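Local coordinates for protein mitochondrial enolase superfamily member 1 (Homo sapiens, PDB 4A35) that catalyses the magnesium-dependent dehydration of L-fuconate to 2-dehydro-3-deoxy-L-fuconate, a step in the breakdown of L-fucose, at residues Ala190-Cys195 / Thr218-Lys223. Sequence-based numbering, arbitrary orientation. Where two conformers were deposited one is given.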
loop_
_atom_site.group_PDB
_atom_site.type_symbol
_atom_site.label_atom_id
_atom_site.label_comp_id
_atom_site.label_asym_id
_atom_site.label_seq_id
_atom_site.Cartn_x
_atom_site.Cartn_y
_atom_site.Cartn_z
ATOM N N ALA A 190 -16.509 -5.829 -24.979
ATOM C CA ALA A 190 -15.239 -6.308 -24.408
ATOM C C ALA A 190 -14.074 -6.257 -25.400
ATOM O O ALA A 190 -14.248 -6.082 -26.601
ATOM C CB ALA A 190 -15.405 -7.758 -23.916
ATOM N N TYR A 191 -12.860 -6.366 -24.857
ATOM C CA TYR A 191 -11.651 -6.545 -25.652
ATOM C C TYR A 191 -10.999 -7.794 -25.132
ATOM O O TYR A 191 -11.237 -8.158 -23.954
ATOM C CB TYR A 191 -10.707 -5.329 -25.573
ATOM C CG TYR A 191 -10.002 -5.093 -24.250
ATOM C CD1 TYR A 191 -8.742 -5.641 -24.002
ATOM C CD2 TYR A 191 -10.488 -4.153 -23.334
ATOM C CE1 TYR A 191 -8.047 -5.359 -22.826
ATOM C CE2 TYR A 191 -9.754 -3.799 -22.189
ATOM C CZ TYR A 191 -8.538 -4.412 -21.940
ATOM O OH TYR A 191 -7.829 -4.118 -20.813
ATOM N N THR A 192 -10.185 -8.445 -25.972
ATOM C CA THR A 192 -9.484 -9.638 -25.563
ATOM C C THR A 192 -7.965 -9.369 -25.242
ATOM O O THR A 192 -7.268 -8.667 -25.962
ATOM C CB THR A 192 -9.630 -10.783 -26.581
ATOM O OG1 THR A 192 -9.008 -11.921 -25.999
ATOM C CG2 THR A 192 -9.015 -10.448 -27.994
ATOM N N THR A 193 -7.481 -10.023 -24.186
ATOM C CA THR A 193 -6.063 -9.979 -23.782
ATOM C C THR A 193 -5.432 -11.361 -24.144
ATOM O O THR A 193 -4.272 -11.613 -23.838
ATOM C CB THR A 193 -5.972 -9.552 -22.310
ATOM O OG1 THR A 193 -6.516 -8.233 -22.266
ATOM C CG2 THR A 193 -4.485 -9.461 -21.764
ATOM N N SER A 194 -6.191 -12.232 -24.812
ATOM C CA SER A 194 -5.697 -13.579 -25.106
ATOM C C SER A 194 -4.512 -13.640 -26.127
ATOM O O SER A 194 -3.841 -14.668 -26.179
ATOM C CB SER A 194 -6.845 -14.484 -25.540
ATOM O OG SER A 194 -7.738 -14.631 -24.445
ATOM N N CYS A 195 -4.209 -12.566 -26.886
ATOM C CA CYS A 195 -3.039 -12.558 -27.810
ATOM C C CYS A 195 -1.901 -11.694 -27.222
ATOM O O CYS A 195 -0.905 -11.404 -27.913
ATOM C CB CYS A 195 -3.449 -12.029 -29.187
ATOM S SG CYS A 195 -4.877 -12.880 -29.921
ATOM N N THR A 218 -12.610 -7.860 -32.008
ATOM C CA THR A 218 -12.180 -6.738 -32.850
ATOM C C THR A 218 -11.341 -5.730 -32.047
ATOM O O THR A 218 -10.905 -4.738 -32.609
ATOM C CB THR A 218 -13.408 -6.030 -33.491
ATOM O OG1 THR A 218 -14.208 -5.451 -32.451
ATOM C CG2 THR A 218 -14.233 -6.945 -34.420
ATOM N N ARG A 219 -11.132 -5.966 -30.705
ATOM C CA ARG A 219 -10.376 -5.099 -29.800
ATOM C C ARG A 219 -9.352 -5.972 -29.055
ATOM O O ARG A 219 -9.718 -7.012 -28.503
ATOM C CB ARG A 219 -11.327 -4.392 -28.832
ATOM C CG ARG A 219 -12.502 -3.716 -29.537
ATOM C CD ARG A 219 -13.467 -3.130 -28.516
ATOM N NE ARG A 219 -14.686 -2.723 -29.224
ATOM C CZ ARG A 219 -15.810 -3.429 -29.260
ATOM N NH1 ARG A 219 -15.929 -4.544 -28.544
ATOM N NH2 ARG A 219 -16.843 -3.007 -29.987
ATOM N N PHE A 220 -8.080 -5.609 -29.143
ATOM C CA PHE A 220 -6.964 -6.427 -28.699
ATOM C C PHE A 220 -5.945 -5.707 -27.847
ATOM O O PHE A 220 -5.496 -4.615 -28.188
ATOM C CB PHE A 220 -6.222 -6.962 -29.973
ATOM C CG PHE A 220 -7.009 -7.958 -30.790
ATOM C CD1 PHE A 220 -7.972 -7.531 -31.712
ATOM C CD2 PHE A 220 -6.750 -9.318 -30.687
ATOM C CE1 PHE A 220 -8.690 -8.455 -32.478
ATOM C CE2 PHE A 220 -7.497 -10.243 -31.427
ATOM C CZ PHE A 220 -8.435 -9.802 -32.348
ATOM N N LYS A 221 -5.517 -6.380 -26.754
ATOM C CA LYS A 221 -4.453 -5.834 -25.937
ATOM C C LYS A 221 -3.190 -6.617 -26.207
ATOM O O LYS A 221 -3.241 -7.806 -26.543
ATOM C CB LYS A 221 -4.792 -5.826 -24.422
ATOM C CG LYS A 221 -3.797 -4.975 -23.618
ATOM C CD LYS A 221 -4.430 -4.248 -22.424
ATOM C CE LYS A 221 -4.421 -5.207 -21.283
ATOM N NZ LYS A 221 -5.158 -4.655 -20.113
ATOM N N VAL A 222 -2.046 -5.946 -26.049
ATOM C CA VAL A 222 -0.723 -6.566 -26.186
ATOM C C VAL A 222 0.178 -6.076 -25.046
ATOM O O VAL A 222 0.221 -4.880 -24.746
ATOM C CB VAL A 222 -0.098 -6.285 -27.601
ATOM C CG1 VAL A 222 0.045 -4.774 -27.853
ATOM C CG2 VAL A 222 1.256 -6.967 -27.762
ATOM N N LYS A 223 0.911 -7.004 -24.423
ATOM C CA LYS A 223 1.878 -6.660 -23.386
ATOM C C LYS A 223 3.161 -6.201 -24.033
ATOM O O LYS A 223 3.647 -6.823 -24.997
ATOM C CB LYS A 223 2.183 -7.867 -22.471
ATOM C CG LYS A 223 0.986 -8.430 -21.725
ATOM C CD LYS A 223 0.366 -7.382 -20.773
ATOM C CE LYS A 223 -1.008 -7.862 -20.372
ATOM N NZ LYS A 223 -1.422 -7.323 -19.051
HETATM O O HOH W 1 -13.904 -7.054 -29.403
HETATM O O HOH W 2 -5.026 -9.843 -27.156
#
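The outer part of the Y191 side chain, CE1 to OH, meets K221 at CB and from CD to NZ as the two chains cross, where strand 188-192 runs beside strand 219-223 at the start of the enolase-type barrel domain. T192 N donates to R219 O and K221 N to T192 O, the two backbone bonds that join the strands around the single parallel bridge of T192 with F220. The K221 side chain, followed outward, leaves with CG anti to the backbone N (chi1 -168°). Its CB packs against Y191 CE1 and, at 3.7 Å, T193 OG1; bends at chi2 and chi3 then bring CD to 3.8 Å from Y191 CE1 and CE near both Y191 OH and T193 OG1. NZ ends in the plane of the phenol ring, at its edge, and donates to Y191 OH over 2.8 Å. It also forms salt bridges with E277 and E387, and E387 in turn accepts from T193 OG1. Beyond the bridge, F220 turns its ring edge to C195 SG, 4.0 Å from CE2, while water 2 links T192 O, C195 N and K221 O. At the other end, R219 NH1 reaches A190 O at 3.0 Å, the oxygen lying in the guanidinium plane. A phenylalanine in place of Y191 removes the hydroxyl, which would probably leave K221 NZ less firmly held and freer to shift. One hydroxyl and two carboxylates together fix NZ near the magnesium ion, consistent with the substrate-binding role inferred for K221.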